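Local coordinates for glycosyl hydrolase family 2, TIM barrel domain protein (Parabacteroides merdae ATCC 43184, PDB 6DXU), which probably hydrolyses beta-glucuronide conjugates as a gut bacterial beta-glucuronidase of glycoside hydrolase family 2, at residues Arg407-Met412 against Asp454-Leu459; Gln415-Pro420 against Arg458-Arg463; Lys147-Ser152 against Gly160-Ser165; Gly46-Val51 against Tyr122-His127. All coordinates share one frame; numbering follows the deposited sequence.

How the interactions relate
The four contacts form two pairs in different parts of the chain. Interactions 4 and 3, in that order along the sequence, lie in the sugar-binding domain, with centres about 11 Å apart; they meet where strand 162-169 pairs with strand 118-123 in one antiparallel sheet. Interactions 1 and 2 come later, in the TIM-barrel domain, with centres about 9 Å apart. Both use helices 399-416 and 442-459 and share Arg458 and Leu459, interaction 2 following the helices into the turns beyond them. The centres of contacts in different pairs are about 34 to 39 Å apart and no atoms touch between them, so each pair packs its own domain.

Interaction 1 of 4, residues Arg407-Met412 against Asp454-Leu459; sequences RMLANM and DMAHRL
Ala410 and Leu459 make the closest approach between these two helix segments. The CD1 methyl of Leu459 lies over the backbone of its partner, 3.7 Å from Ala410 CA, and touches the Ala410 CB methyl as well. Leu459 reaches this position because its CG is anti to its own carbonyl carbon (chi1 -71°), which carries the branch toward the other helix. One turn earlier, Met455 extends its chain across to the other helix and brings its sulfur near two partners: Met455 SD stands 4.3 Å from Leu409 CD2 and 4.4 Å from Ala410 CB. Leu409 answers from the opposite helix, its CD2 methyl also facing Ala456, with 4.5 Å between Leu409 CD2 and Ala456 CB. Long side chains from each helix thus meet an alanine on the other, Leu409 against Ala456 and Met455 with Leu459 against Ala410. The contact is purely apolar and modest in area, about 201 Å² in all, and the segment axes stay 10.2 Å apart while running nearly parallel, at 25°. Such a pair of parallel outer helices is characteristic of a TIM barrel. Helix 399-416 leads into strand 422-429 and helix 442-459 into the neighbouring parallel strand 464-468; Leu409 also packs on Leu427 of the first strand, and Ala456 on Thr465 of the second.

Interaction 2 of 4, residues Gln415-Pro420 against Arg458-Arg463; sequences QHHNHP and RLDDTR
Arg463 grips the backbone carbonyl of His417 end-on, with both terminal nitrogens on the one oxygen. Arg463 NH1 donates to His417 O at 2.9 Å, in the carbonyl plane and on a lone pair, whereas Arg463 NH2, at 2.8 Å from His417 O, comes from above that plane. A third, weak bond joins Arg463 NH2 to His419 O. The imidazole of His417 stands nearly upright to the guanidinium, their planes 78° apart, with His417 CD2 4.0 Å from Arg463 NH1. Behind this first shell, Asp460 fixes the arginine: Asp460 OD2 forms a salt bridge with Arg463 NH1 at 2.9 Å, in the guanidinium plane. Asp460 is held in turn through OD1, which takes the backbone N of Thr462 in an Asx turn and bonds to the Thr462 hydroxyl; a water links Asp460 OD1 with His417 NE2. In the ring plane, His417 ND1 donates to Asn418 OD1, while Asn418 ND2 is held by Glu303. Farther out, Arg463 NE bonds to Val422 O and Asp460 OD2 also accepts from Trp425 NE1, tying the turns after two TIM-barrel helices to the strand between them. A leucine in place of Arg463 would probably leave the His417 and His419 carbonyls without these donors and Asp460 without its counter-charge. Two backbone carbonyls and a carboxylate thus share one buried cation, whose charge is likely to be largely balanced by Asp460.

Interaction 3 of 4, residues Lys147-Ser152 against Gly160-Ser165; sequences KAFLGS and GKVPLS
The Phe149 ring carries Pro163 over one face and the Lys161 carbonyl at its edge. Pro163 CD sits 3.9 Å from the centroid of the Phe149 ring, 30° off the normal, a CH-pi contact displaced toward the outer end of the ring, where Phe149 CZ is 3.5 Å from Pro163 CD. Near the ring plane, Lys161 O lies 3.5 Å from Phe149 CE2. The Tyr124 ring also meets Phe149, their planes inclined at about 45°. With its CG anti to the backbone N (chi1 166°), the phenyl leaves the helix toward the strand and runs alongside Val162 in the opposite sense; Val162 CG1 and Val162 CG2 each lie 4.1 Å from Phe149 CD2. Helix 143-150 is here laid against the start of strand 162-169, within the beta-sandwich that is the sugar-binding domain of glycoside hydrolase family 2; this strand lies between strands 90-97 and 118-123 in its sheet. At the more exposed margin Leu150 lies roughly perpendicular to Val162, Leu150 CD2 meeting Val162 CG2 at 4.0 Å. The chain leaving the helix is fastened by Ser152, whose backbone N and OG both donate to Phe149 O, 2.8 Å from Ser152 OG.

Interaction 4 of 4, residues Gly46-Val51 against Tyr122-His127; sequences GIWEAV and YVYTTH
Ile47 lies over one face of the Tyr122 ring, and this is the tight part of the contact. Two torsions, chi1 of -175° and chi2 of 55°, together bring its terminal methyl in at the root of the ring: Ile47 CD1 is 3.5 Å from Tyr122 CG. Close behind, Ile47 CG1 rests 3.4 Å from Tyr124 O. A second set of contacts surrounds the Tyr124 side chain. Val51 crosses it, with Val51 CG2 3.9 Å from Tyr124 CE1, while the indole of Trp48 runs alongside and turns its edge to the phenol, Tyr124 OH lying in the indole plane 3.4 Å from Trp48 CZ3. The looser side is at the partly exposed Thr125, which gives its methyl to Trp48 and Val51, with Thr125 CG2 3.9 Å from both Trp48 CE3 and Val51 CG2, and its backbone and CB to Ile47 CG2, 4.1 Å from Thr125 CB. Tyr124 and Thr125 are the central residues of a type II' turn in the hairpin joining strands 118-123 and 126-132, at the edge of the sheet in the sugar-binding domain. An alanine at Tyr124 would remove the phenol, and is likely to leave a gap beside Val51 and the indole edge of Trp48. The two segments meet by van der Waals packing, mostly of carbon, without a hydrogen bond between them. Trp48 and Glu49 also reach the third subunit, by packing and by polar bonds: Trp48 NE1 to Asn435 and Glu49 in a salt bridge to Arg172, both of that subunit.

Interaction 1 of 4, residues Arg407-Met412 against Asp454-Leu459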
loop_
_atom_site.group_PDB
_atom_site.type_symbol
_atom_site.label_atom_id
_atom_site.label_comp_id
_atom_site.label_asym_id
_atom_site.label_seq_id
_atom_site.Cartn_x
_atom_site.Cartn_y
_atom_site.Cartn_z
ATOM N N ARG D 407 -4.133 22.605 1.929
ATOM C CA ARG D 407 -5.538 22.334 1.647
ATOM C C ARG D 407 -6.449 23.204 2.496
ATOM O O ARG D 407 -7.458 23.726 2.005
ATOM C CB ARG D 407 -5.832 20.855 1.889
ATOM C CG ARG D 407 -7.280 20.460 1.644
ATOM C CD ARG D 407 -7.453 18.939 1.789
ATOM N NE ARG D 407 -7.226 18.476 3.166
ATOM C CZ ARG D 407 -6.216 17.694 3.548
ATOM N NH1 ARG D 407 -5.326 17.264 2.659
ATOM N NH2 ARG D 407 -6.105 17.318 4.820
ATOM N N MET D 408 -6.134 23.343 3.787
ATOM C CA MET D 408 -6.987 24.158 4.640
ATOM C C MET D 408 -6.877 25.637 4.299
ATOM O O MET D 408 -7.853 26.374 4.454
ATOM C CB MET D 408 -6.657 23.910 6.106
ATOM C CG MET D 408 -6.999 22.478 6.544
ATOM S SD MET D 408 -6.823 22.221 8.319
ATOM C CE MET D 408 -8.398 22.850 8.934
ATOM N N LEU D 409 -5.705 26.097 3.860
ATOM C CA LEU D 409 -5.602 27.482 3.418
ATOM C C LEU D 409 -6.449 27.711 2.176
ATOM O O LEU D 409 -7.234 28.670 2.109
ATOM C CB LEU D 409 -4.139 27.848 3.159
ATOM C CG LEU D 409 -3.863 29.255 2.609
ATOM C CD1 LEU D 409 -4.369 30.360 3.556
ATOM C CD2 LEU D 409 -2.384 29.454 2.303
ATOM N N ALA D 410 -6.309 26.827 1.184
ATOM C CA ALA D 410 -7.092 26.953 -0.044
ATOM C C ALA D 410 -8.583 26.853 0.244
ATOM O O ALA D 410 -9.374 27.655 -0.266
ATOM C CB ALA D 410 -6.660 25.885 -1.060
ATOM N N ASN D 411 -8.984 25.892 1.083
ATOM C CA ASN D 411 -10.398 25.743 1.406
ATOM C C ASN D 411 -10.943 27.002 2.079
ATOM O O ASN D 411 -12.035 27.471 1.745
ATOM C CB ASN D 411 -10.611 24.522 2.313
ATOM C CG ASN D 411 -10.578 23.197 1.554
ATOM O OD1 ASN D 411 -10.559 23.171 0.321
ATOM N ND2 ASN D 411 -10.566 22.082 2.300
ATOM N N MET D 412 -10.189 27.567 3.027
ATOM C CA MET D 412 -10.656 28.746 3.748
ATOM C C MET D 412 -10.858 29.927 2.807
ATOM O O MET D 412 -11.867 30.640 2.883
ATOM C CB MET D 412 -9.654 29.100 4.850
ATOM C CG MET D 412 -10.002 30.363 5.610
ATOM S SD MET D 412 -8.848 30.659 6.963
ATOM C CE MET D 412 -7.325 31.033 6.077
ATOM N N ASP D 454 2.485 32.719 -0.893
ATOM C CA ASP D 454 2.347 32.787 -2.340
ATOM C C ASP D 454 1.019 32.197 -2.783
ATOM O O ASP D 454 0.377 32.714 -3.702
ATOM C CB ASP D 454 3.505 32.050 -3.020
ATOM C CG ASP D 454 4.834 32.770 -2.858
ATOM O OD1 ASP D 454 4.820 33.972 -2.520
ATOM O OD2 ASP D 454 5.885 32.130 -3.080
ATOM N N MET D 455 0.589 31.108 -2.144
ATOM C CA MET D 455 -0.691 30.506 -2.509
ATOM C C MET D 455 -1.854 31.443 -2.198
ATOM O O MET D 455 -2.787 31.567 -3.000
ATOM C CB MET D 455 -0.874 29.164 -1.786
ATOM C CG MET D 455 -2.170 28.429 -2.149
ATOM S SD MET D 455 -2.393 26.890 -1.196
ATOM C CE MET D 455 -0.692 26.574 -0.799
ATOM N N ALA D 456 -1.831 32.095 -1.031
ATOM C CA ALA D 456 -2.903 33.035 -0.693
ATOM C C ALA D 456 -3.022 34.138 -1.736
ATOM O O ALA D 456 -4.129 34.479 -2.169
ATOM C CB ALA D 456 -2.668 33.642 0.688
ATOM N N HIS D 457 -1.887 34.708 -2.148
ATOM C CA HIS D 457 -1.922 35.773 -3.146
ATOM C C HIS D 457 -2.290 35.248 -4.520
ATOM O O HIS D 457 -2.936 35.968 -5.296
ATOM C CB HIS D 457 -0.587 36.525 -3.151
ATOM C CG HIS D 457 -0.501 37.559 -2.071
ATOM N ND1 HIS D 457 -1.088 38.803 -2.190
ATOM C CD2 HIS D 457 -0.006 37.499 -0.811
ATOM C CE1 HIS D 457 -0.910 39.482 -1.070
ATOM N NE2 HIS D 457 -0.257 38.713 -0.218
ATOM N N ARG D 458 -1.909 34.000 -4.829
ATOM C CA ARG D 458 -2.346 33.381 -6.072
ATOM C C ARG D 458 -3.863 33.224 -6.073
ATOM O O ARG D 458 -4.525 33.532 -7.066
ATOM C CB ARG D 458 -1.649 32.018 -6.236
ATOM C CG ARG D 458 -0.751 31.822 -7.459
ATOM C CD ARG D 458 0.540 30.965 -7.220
ATOM N NE ARG D 458 0.574 30.046 -6.067
ATOM C CZ ARG D 458 1.696 29.744 -5.404
ATOM N NH1 ARG D 458 2.842 30.302 -5.785
ATOM N NH2 ARG D 458 1.699 28.886 -4.377
ATOM N N LEU D 459 -4.440 32.822 -4.940
ATOM C CA LEU D 459 -5.881 32.598 -4.871
ATOM C C LEU D 459 -6.671 33.900 -4.741
ATOM O O LEU D 459 -7.777 34.014 -5.277
ATOM C CB LEU D 459 -6.192 31.672 -3.693
ATOM C CG LEU D 459 -5.755 30.223 -3.894
ATOM C CD1 LEU D 459 -5.949 29.416 -2.615
ATOM C CD2 LEU D 459 -6.559 29.635 -5.050
#

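Interaction 2 of 4, residues Gln415-Pro420 against Arg458-Arg463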
loop_
_atom_site.group_PDB
_atom_site.type_symbol
_atom_site.label_atom_id
_atom_site.label_comp_id
_atom_site.label_asym_id
_atom_site.label_seq_id
_atom_site.Cartn_x
_atom_site.Cartn_y
_atom_site.Cartn_z
ATOM N N GLN D 415 -13.745 29.156 0.360
ATOM C CA GLN D 415 -15.061 29.131 0.992
ATOM C C GLN D 415 -15.500 30.498 1.511
ATOM O O GLN D 415 -16.694 30.793 1.466
ATOM C CB GLN D 415 -15.089 28.108 2.129
ATOM C CG GLN D 415 -15.059 26.680 1.582
ATOM C CD GLN D 415 -14.781 25.645 2.634
ATOM O OE1 GLN D 415 -14.976 25.885 3.821
ATOM N NE2 GLN D 415 -14.338 24.460 2.195
ATOM N N HIS D 416 -14.581 31.343 1.993
ATOM C CA HIS D 416 -14.954 32.620 2.611
ATOM C C HIS D 416 -14.592 33.830 1.758
ATOM O O HIS D 416 -14.693 34.968 2.236
ATOM C CB HIS D 416 -14.311 32.743 3.995
ATOM C CG HIS D 416 -14.909 31.813 5.002
ATOM N ND1 HIS D 416 -14.385 31.636 6.267
ATOM C CD2 HIS D 416 -16.010 31.027 4.934
ATOM C CE1 HIS D 416 -15.116 30.749 6.919
ATOM N NE2 HIS D 416 -16.116 30.375 6.141
ATOM N N HIS D 417 -14.213 33.605 0.499
ATOM C CA HIS D 417 -13.764 34.677 -0.392
ATOM C C HIS D 417 -14.764 35.821 -0.501
ATOM O O HIS D 417 -14.371 36.986 -0.638
ATOM C CB HIS D 417 -13.518 34.091 -1.781
ATOM C CG HIS D 417 -13.342 35.114 -2.853
ATOM N ND1 HIS D 417 -14.401 35.614 -3.580
ATOM C CD2 HIS D 417 -12.226 35.687 -3.365
ATOM C CE1 HIS D 417 -13.949 36.488 -4.463
ATOM N NE2 HIS D 417 -12.632 36.546 -4.359
ATOM N N ASN D 418 -16.058 35.513 -0.497
ATOM C CA ASN D 418 -17.038 36.545 -0.823
ATOM C C ASN D 418 -17.366 37.462 0.348
ATOM O O ASN D 418 -18.042 38.481 0.135
ATOM C CB ASN D 418 -18.347 35.922 -1.339
ATOM C CG ASN D 418 -18.150 35.058 -2.589
ATOM O OD1 ASN D 418 -17.240 35.285 -3.383
ATOM N ND2 ASN D 418 -19.016 34.058 -2.756
ATOM N N HIS D 419 -16.940 37.137 1.570
ATOM C CA HIS D 419 -17.345 37.946 2.722
ATOM C C HIS D 419 -16.644 39.299 2.737
ATOM O O HIS D 419 -15.420 39.345 2.903
ATOM C CB HIS D 419 -17.050 37.204 4.026
ATOM C CG HIS D 419 -17.873 35.971 4.195
ATOM N ND1 HIS D 419 -19.216 36.015 4.502
ATOM C CD2 HIS D 419 -17.558 34.660 4.053
ATOM C CE1 HIS D 419 -19.689 34.781 4.555
ATOM N NE2 HIS D 419 -18.703 33.941 4.298
ATOM N N PRO D 420 -17.361 40.419 2.642
ATOM C CA PRO D 420 -16.669 41.717 2.710
ATOM C C PRO D 420 -15.966 41.951 4.041
ATOM O O PRO D 420 -14.999 42.722 4.092
ATOM C CB PRO D 420 -17.792 42.743 2.459
ATOM C CG PRO D 420 -19.046 42.028 2.839
ATOM C CD PRO D 420 -18.814 40.576 2.458
ATOM N N ARG D 458 -1.909 34.000 -4.829
ATOM C CA ARG D 458 -2.346 33.381 -6.072
ATOM C C ARG D 458 -3.863 33.224 -6.073
ATOM O O ARG D 458 -4.525 33.532 -7.066
ATOM C CB ARG D 458 -1.649 32.018 -6.236
ATOM C CG ARG D 458 -0.751 31.822 -7.459
ATOM C CD ARG D 458 0.540 30.965 -7.220
ATOM N NE ARG D 458 0.574 30.046 -6.067
ATOM C CZ ARG D 458 1.696 29.744 -5.404
ATOM N NH1 ARG D 458 2.842 30.302 -5.785
ATOM N NH2 ARG D 458 1.699 28.886 -4.377
ATOM N N LEU D 459 -4.440 32.822 -4.940
ATOM C CA LEU D 459 -5.881 32.598 -4.871
ATOM C C LEU D 459 -6.671 33.900 -4.741
ATOM O O LEU D 459 -7.777 34.014 -5.277
ATOM C CB LEU D 459 -6.192 31.672 -3.693
ATOM C CG LEU D 459 -5.755 30.223 -3.894
ATOM C CD1 LEU D 459 -5.949 29.416 -2.615
ATOM C CD2 LEU D 459 -6.559 29.635 -5.050
ATOM N N ASP D 460 -6.145 34.880 -4.010
ATOM C CA ASP D 460 -6.940 36.068 -3.679
ATOM C C ASP D 460 -5.966 37.204 -3.351
ATOM O O ASP D 460 -5.604 37.393 -2.190
ATOM C CB ASP D 460 -7.864 35.793 -2.504
ATOM C CG ASP D 460 -8.628 37.027 -2.061
ATOM O OD1 ASP D 460 -8.761 37.988 -2.857
ATOM O OD2 ASP D 460 -9.094 37.036 -0.899
ATOM N N ASP D 461 -5.589 37.974 -4.366
ATOM C CA ASP D 461 -4.653 39.058 -4.101
ATOM C C ASP D 461 -5.333 40.318 -3.583
ATOM O O ASP D 461 -4.665 41.351 -3.471
ATOM C CB ASP D 461 -3.825 39.387 -5.350
ATOM C CG ASP D 461 -4.632 40.093 -6.427
ATOM O OD1 ASP D 461 -4.012 40.734 -7.305
ATOM O OD2 ASP D 461 -5.879 40.069 -6.361
ATOM N N THR D 462 -6.633 40.280 -3.297
ATOM C CA THR D 462 -7.298 41.450 -2.739
ATOM C C THR D 462 -7.184 41.512 -1.228
ATOM O O THR D 462 -7.673 42.471 -0.621
ATOM C CB THR D 462 -8.788 41.487 -3.109
ATOM O OG1 THR D 462 -9.517 40.554 -2.293
ATOM C CG2 THR D 462 -8.997 41.179 -4.585
ATOM N N ARG D 463 -6.602 40.502 -0.588
ATOM C CA ARG D 463 -6.502 40.535 0.861
ATOM C C ARG D 463 -5.046 40.375 1.286
ATOM O O ARG D 463 -4.184 39.965 0.501
ATOM C CB ARG D 463 -7.409 39.465 1.461
ATOM C CG ARG D 463 -8.876 39.847 1.177
ATOM C CD ARG D 463 -9.764 38.821 1.714
ATOM N NE ARG D 463 -11.179 39.182 1.741
ATOM C CZ ARG D 463 -12.075 38.740 0.875
ATOM N NH1 ARG D 463 -11.698 37.942 -0.122
ATOM N NH2 ARG D 463 -13.354 39.049 1.043
HETATM O O HOH W 1 -10.264 37.873 -5.193
#

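Interaction 3 of 4, residues Lys147-Ser152 against Gly160-Ser165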
loop_
_atom_site.group_PDB
_atom_site.type_symbol
_atom_site.label_atom_id
_atom_site.label_comp_id
_atom_site.label_asym_id
_atom_site.label_seq_id
_atom_site.Cartn_x
_atom_site.Cartn_y
_atom_site.Cartn_z
ATOM N N LYS D 147 -28.651 4.801 -3.577
ATOM C CA LYS D 147 -29.332 3.973 -4.571
ATOM C C LYS D 147 -28.893 2.512 -4.462
ATOM O O LYS D 147 -29.724 1.594 -4.468
ATOM C CB LYS D 147 -29.066 4.525 -5.971
ATOM C CG LYS D 147 -29.664 3.684 -7.088
ATOM C CD LYS D 147 -29.360 4.304 -8.458
ATOM C CE LYS D 147 -29.774 3.374 -9.599
ATOM N N ALA D 148 -27.591 2.279 -4.352
ATOM C CA ALA D 148 -27.104 0.900 -4.262
ATOM C C ALA D 148 -27.640 0.212 -3.009
ATOM O O ALA D 148 -28.041 -0.960 -3.051
ATOM C CB ALA D 148 -25.576 0.887 -4.283
ATOM N N PHE D 149 -27.680 0.932 -1.886
ATOM C CA PHE D 149 -28.222 0.346 -0.668
ATOM C C PHE D 149 -29.701 0.032 -0.817
ATOM O O PHE D 149 -30.163 -1.044 -0.409
ATOM C CB PHE D 149 -28.019 1.271 0.528
ATOM C CG PHE D 149 -28.837 0.873 1.722
ATOM C CD1 PHE D 149 -28.482 -0.214 2.495
ATOM C CD2 PHE D 149 -29.978 1.596 2.069
ATOM C CE1 PHE D 149 -29.244 -0.594 3.589
ATOM C CE2 PHE D 149 -30.739 1.228 3.164
ATOM C CZ PHE D 149 -30.375 0.133 3.926
ATOM N N LEU D 150 -30.471 0.985 -1.352
ATOM C CA LEU D 150 -31.911 0.789 -1.423
ATOM C C LEU D 150 -32.275 -0.362 -2.345
ATOM O O LEU D 150 -33.307 -1.015 -2.145
ATOM C CB LEU D 150 -32.590 2.082 -1.887
ATOM C CG LEU D 150 -32.645 3.219 -0.859
ATOM C CD1 LEU D 150 -33.343 4.483 -1.452
ATOM C CD2 LEU D 150 -33.303 2.761 0.440
ATOM N N GLY D 151 -31.419 -0.664 -3.324
ATOM C CA GLY D 151 -31.685 -1.764 -4.222
ATOM C C GLY D 151 -31.257 -3.125 -3.716
ATOM O O GLY D 151 -31.469 -4.117 -4.412
ATOM N N SER D 152 -30.736 -3.217 -2.497
ATOM C CA SER D 152 -30.195 -4.454 -1.955
ATOM C C SER D 152 -31.216 -5.158 -1.070
ATOM O O SER D 152 -32.166 -4.555 -0.578
ATOM C CB SER D 152 -28.940 -4.164 -1.138
ATOM O OG SER D 152 -29.328 -3.634 0.115
ATOM N N GLY D 160 -37.211 1.404 5.165
ATOM C CA GLY D 160 -37.219 2.513 4.236
ATOM C C GLY D 160 -36.211 3.599 4.521
ATOM O O GLY D 160 -36.014 4.479 3.672
ATOM N N LYS D 161 -35.563 3.573 5.675
ATOM C CA LYS D 161 -34.546 4.570 5.970
ATOM C C LYS D 161 -33.168 4.057 5.564
ATOM O O LYS D 161 -32.996 2.893 5.229
ATOM C CB LYS D 161 -34.569 4.957 7.440
ATOM C CG LYS D 161 -35.882 5.632 7.854
ATOM C CD LYS D 161 -35.849 6.025 9.315
ATOM C CE LYS D 161 -37.152 6.691 9.726
ATOM N NZ LYS D 161 -37.090 7.174 11.134
ATOM N N VAL D 162 -32.190 4.959 5.565
ATOM C CA VAL D 162 -30.830 4.657 5.131
ATOM C C VAL D 162 -29.898 4.840 6.324
ATOM O O VAL D 162 -29.839 5.933 6.894
ATOM C CB VAL D 162 -30.388 5.556 3.966
ATOM C CG1 VAL D 162 -28.935 5.250 3.572
ATOM C CG2 VAL D 162 -31.347 5.397 2.777
ATOM N N PRO D 163 -29.146 3.818 6.735
ATOM C CA PRO D 163 -28.251 3.995 7.880
ATOM C C PRO D 163 -27.042 4.817 7.463
ATOM O O PRO D 163 -26.322 4.472 6.521
ATOM C CB PRO D 163 -27.860 2.557 8.265
ATOM C CG PRO D 163 -28.052 1.769 7.026
ATOM C CD PRO D 163 -29.108 2.446 6.198
ATOM N N LEU D 164 -26.808 5.885 8.206
ATOM C CA LEU D 164 -25.667 6.764 8.037
ATOM C C LEU D 164 -24.841 6.624 9.301
ATOM O O LEU D 164 -25.362 6.824 10.402
ATOM C CB LEU D 164 -26.131 8.216 7.839
ATOM C CG LEU D 164 -25.043 9.288 7.827
ATOM C CD1 LEU D 164 -24.075 9.061 6.686
ATOM C CD2 LEU D 164 -25.660 10.699 7.741
ATOM N N SER D 165 -23.572 6.260 9.151
ATOM C CA SER D 165 -22.679 6.092 10.285
ATOM C C SER D 165 -21.455 6.940 10.005
ATOM O O SER D 165 -20.916 6.906 8.894
ATOM C CB SER D 165 -22.278 4.612 10.484
ATOM O OG SER D 165 -23.437 3.781 10.461
#

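Interaction 4 of 4, residues Gly46-Val51 against Tyr122-His127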
loop_
_atom_site.group_PDB
_atom_site.type_symbol
_atom_site.label_atom_id
_atom_site.label_comp_id
_atom_site.label_asym_id
_atom_site.label_seq_id
_atom_site.Cartn_x
_atom_site.Cartn_y
_atom_site.Cartn_z
ATOM N N GLY D 46 -15.429 -2.418 13.103
ATOM C CA GLY D 46 -15.684 -2.394 11.673
ATOM C C GLY D 46 -17.074 -1.849 11.441
ATOM O O GLY D 46 -17.914 -1.844 12.339
ATOM N N ILE D 47 -17.317 -1.380 10.210
ATOM C CA ILE D 47 -18.597 -0.725 9.914
ATOM C C ILE D 47 -19.767 -1.671 10.160
ATOM O O ILE D 47 -20.867 -1.230 10.508
ATOM C CB ILE D 47 -18.605 -0.171 8.465
ATOM C CG1 ILE D 47 -19.895 0.622 8.168
ATOM C CG2 ILE D 47 -18.443 -1.288 7.464
ATOM C CD1 ILE D 47 -20.178 1.761 9.152
ATOM N N TRP D 48 -19.551 -2.984 10.017
ATOM C CA TRP D 48 -20.648 -3.925 10.245
ATOM C C TRP D 48 -21.261 -3.779 11.641
ATOM O O TRP D 48 -22.467 -4.004 11.822
ATOM C CB TRP D 48 -20.161 -5.359 10.023
ATOM C CG TRP D 48 -21.274 -6.370 10.140
ATOM C CD1 TRP D 48 -21.354 -7.404 11.033
ATOM C CD2 TRP D 48 -22.443 -6.458 9.316
ATOM N NE1 TRP D 48 -22.512 -8.120 10.824
ATOM C CE2 TRP D 48 -23.205 -7.552 9.787
ATOM C CE3 TRP D 48 -22.939 -5.696 8.246
ATOM C CZ2 TRP D 48 -24.426 -7.914 9.218
ATOM C CZ3 TRP D 48 -24.150 -6.055 7.683
ATOM C CH2 TRP D 48 -24.884 -7.151 8.172
ATOM N N GLU D 49 -20.458 -3.424 12.648
ATOM C CA GLU D 49 -21.006 -3.294 13.993
ATOM C C GLU D 49 -22.020 -2.162 14.088
ATOM O O GLU D 49 -22.890 -2.196 14.964
ATOM C CB GLU D 49 -19.886 -3.087 15.021
ATOM C CG GLU D 49 -18.983 -4.326 15.212
ATOM C CD GLU D 49 -18.141 -4.265 16.489
ATOM O OE1 GLU D 49 -17.769 -3.151 16.909
ATOM O OE2 GLU D 49 -17.813 -5.341 17.046
ATOM N N ALA D 50 -21.933 -1.164 13.214
ATOM C CA ALA D 50 -22.879 -0.062 13.266
ATOM C C ALA D 50 -24.236 -0.415 12.671
ATOM O O ALA D 50 -25.238 0.225 13.038
ATOM C CB ALA D 50 -22.315 1.168 12.540
ATOM N N VAL D 51 -24.300 -1.405 11.780
ATOM C CA VAL D 51 -25.498 -1.668 10.983
ATOM C C VAL D 51 -26.005 -3.101 11.108
ATOM O O VAL D 51 -27.053 -3.425 10.535
ATOM C CB VAL D 51 -25.261 -1.328 9.499
ATOM C CG1 VAL D 51 -24.939 0.158 9.340
ATOM C CG2 VAL D 51 -24.142 -2.200 8.917
ATOM N N TYR D 122 -20.015 6.669 6.247
ATOM C CA TYR D 122 -20.477 5.400 5.693
ATOM C C TYR D 122 -21.971 5.444 5.418
ATOM O O TYR D 122 -22.756 5.913 6.251
ATOM C CB TYR D 122 -20.204 4.237 6.642
ATOM C CG TYR D 122 -18.753 4.019 6.911
ATOM C CD1 TYR D 122 -18.099 4.766 7.872
ATOM C CD2 TYR D 122 -18.021 3.064 6.185
ATOM C CE1 TYR D 122 -16.752 4.569 8.124
ATOM C CE2 TYR D 122 -16.676 2.857 6.441
ATOM C CZ TYR D 122 -16.052 3.625 7.412
ATOM O OH TYR D 122 -14.717 3.449 7.689
ATOM N N VAL D 123 -22.352 4.944 4.250
ATOM C CA VAL D 123 -23.743 4.661 3.909
ATOM C C VAL D 123 -23.885 3.144 3.895
ATOM O O VAL D 123 -23.263 2.470 3.065
ATOM C CB VAL D 123 -24.120 5.277 2.552
ATOM C CG1 VAL D 123 -25.485 4.761 2.103
ATOM C CG2 VAL D 123 -24.090 6.817 2.633
ATOM N N TYR D 124 -24.689 2.606 4.820
ATOM C CA TYR D 124 -24.676 1.174 5.121
ATOM C C TYR D 124 -23.223 0.752 5.350
ATOM O O TYR D 124 -22.556 1.324 6.217
ATOM C CB TYR D 124 -25.359 0.369 4.004
ATOM C CG TYR D 124 -25.688 -1.063 4.377
ATOM C CD1 TYR D 124 -26.317 -1.377 5.582
ATOM C CD2 TYR D 124 -25.311 -2.108 3.543
ATOM C CE1 TYR D 124 -26.595 -2.713 5.921
ATOM C CE2 TYR D 124 -25.571 -3.430 3.871
ATOM C CZ TYR D 124 -26.215 -3.728 5.051
ATOM O OH TYR D 124 -26.463 -5.057 5.353
ATOM N N THR D 125 -22.699 -0.202 4.577
ATOM C CA THR D 125 -21.328 -0.663 4.769
ATOM C C THR D 125 -20.332 -0.002 3.822
ATOM O O THR D 125 -19.169 -0.412 3.785
ATOM C CB THR D 125 -21.242 -2.184 4.613
ATOM O OG1 THR D 125 -21.747 -2.554 3.327
ATOM C CG2 THR D 125 -22.049 -2.884 5.713
ATOM N N THR D 126 -20.759 0.980 3.038
ATOM C CA THR D 126 -19.910 1.569 2.008
ATOM C C THR D 126 -19.277 2.857 2.520
ATOM O O THR D 126 -19.979 3.775 2.955
ATOM C CB THR D 126 -20.713 1.816 0.729
ATOM O OG1 THR D 126 -21.120 0.552 0.186
ATOM C CG2 THR D 126 -19.884 2.560 -0.315
ATOM N N HIS D 127 -17.959 2.913 2.475
ATOM C CA HIS D 127 -17.235 4.137 2.795
ATOM C C HIS D 127 -17.403 5.136 1.648
ATOM O O HIS D 127 -16.999 4.857 0.513
ATOM C CB HIS D 127 -15.775 3.772 3.058
ATOM C CG HIS D 127 -14.915 4.916 3.503
ATOM N ND1 HIS D 127 -14.018 5.539 2.665
ATOM C CD2 HIS D 127 -14.846 5.573 4.682
ATOM C CE1 HIS D 127 -13.408 6.511 3.318
ATOM N NE2 HIS D 127 -13.890 6.555 4.546
#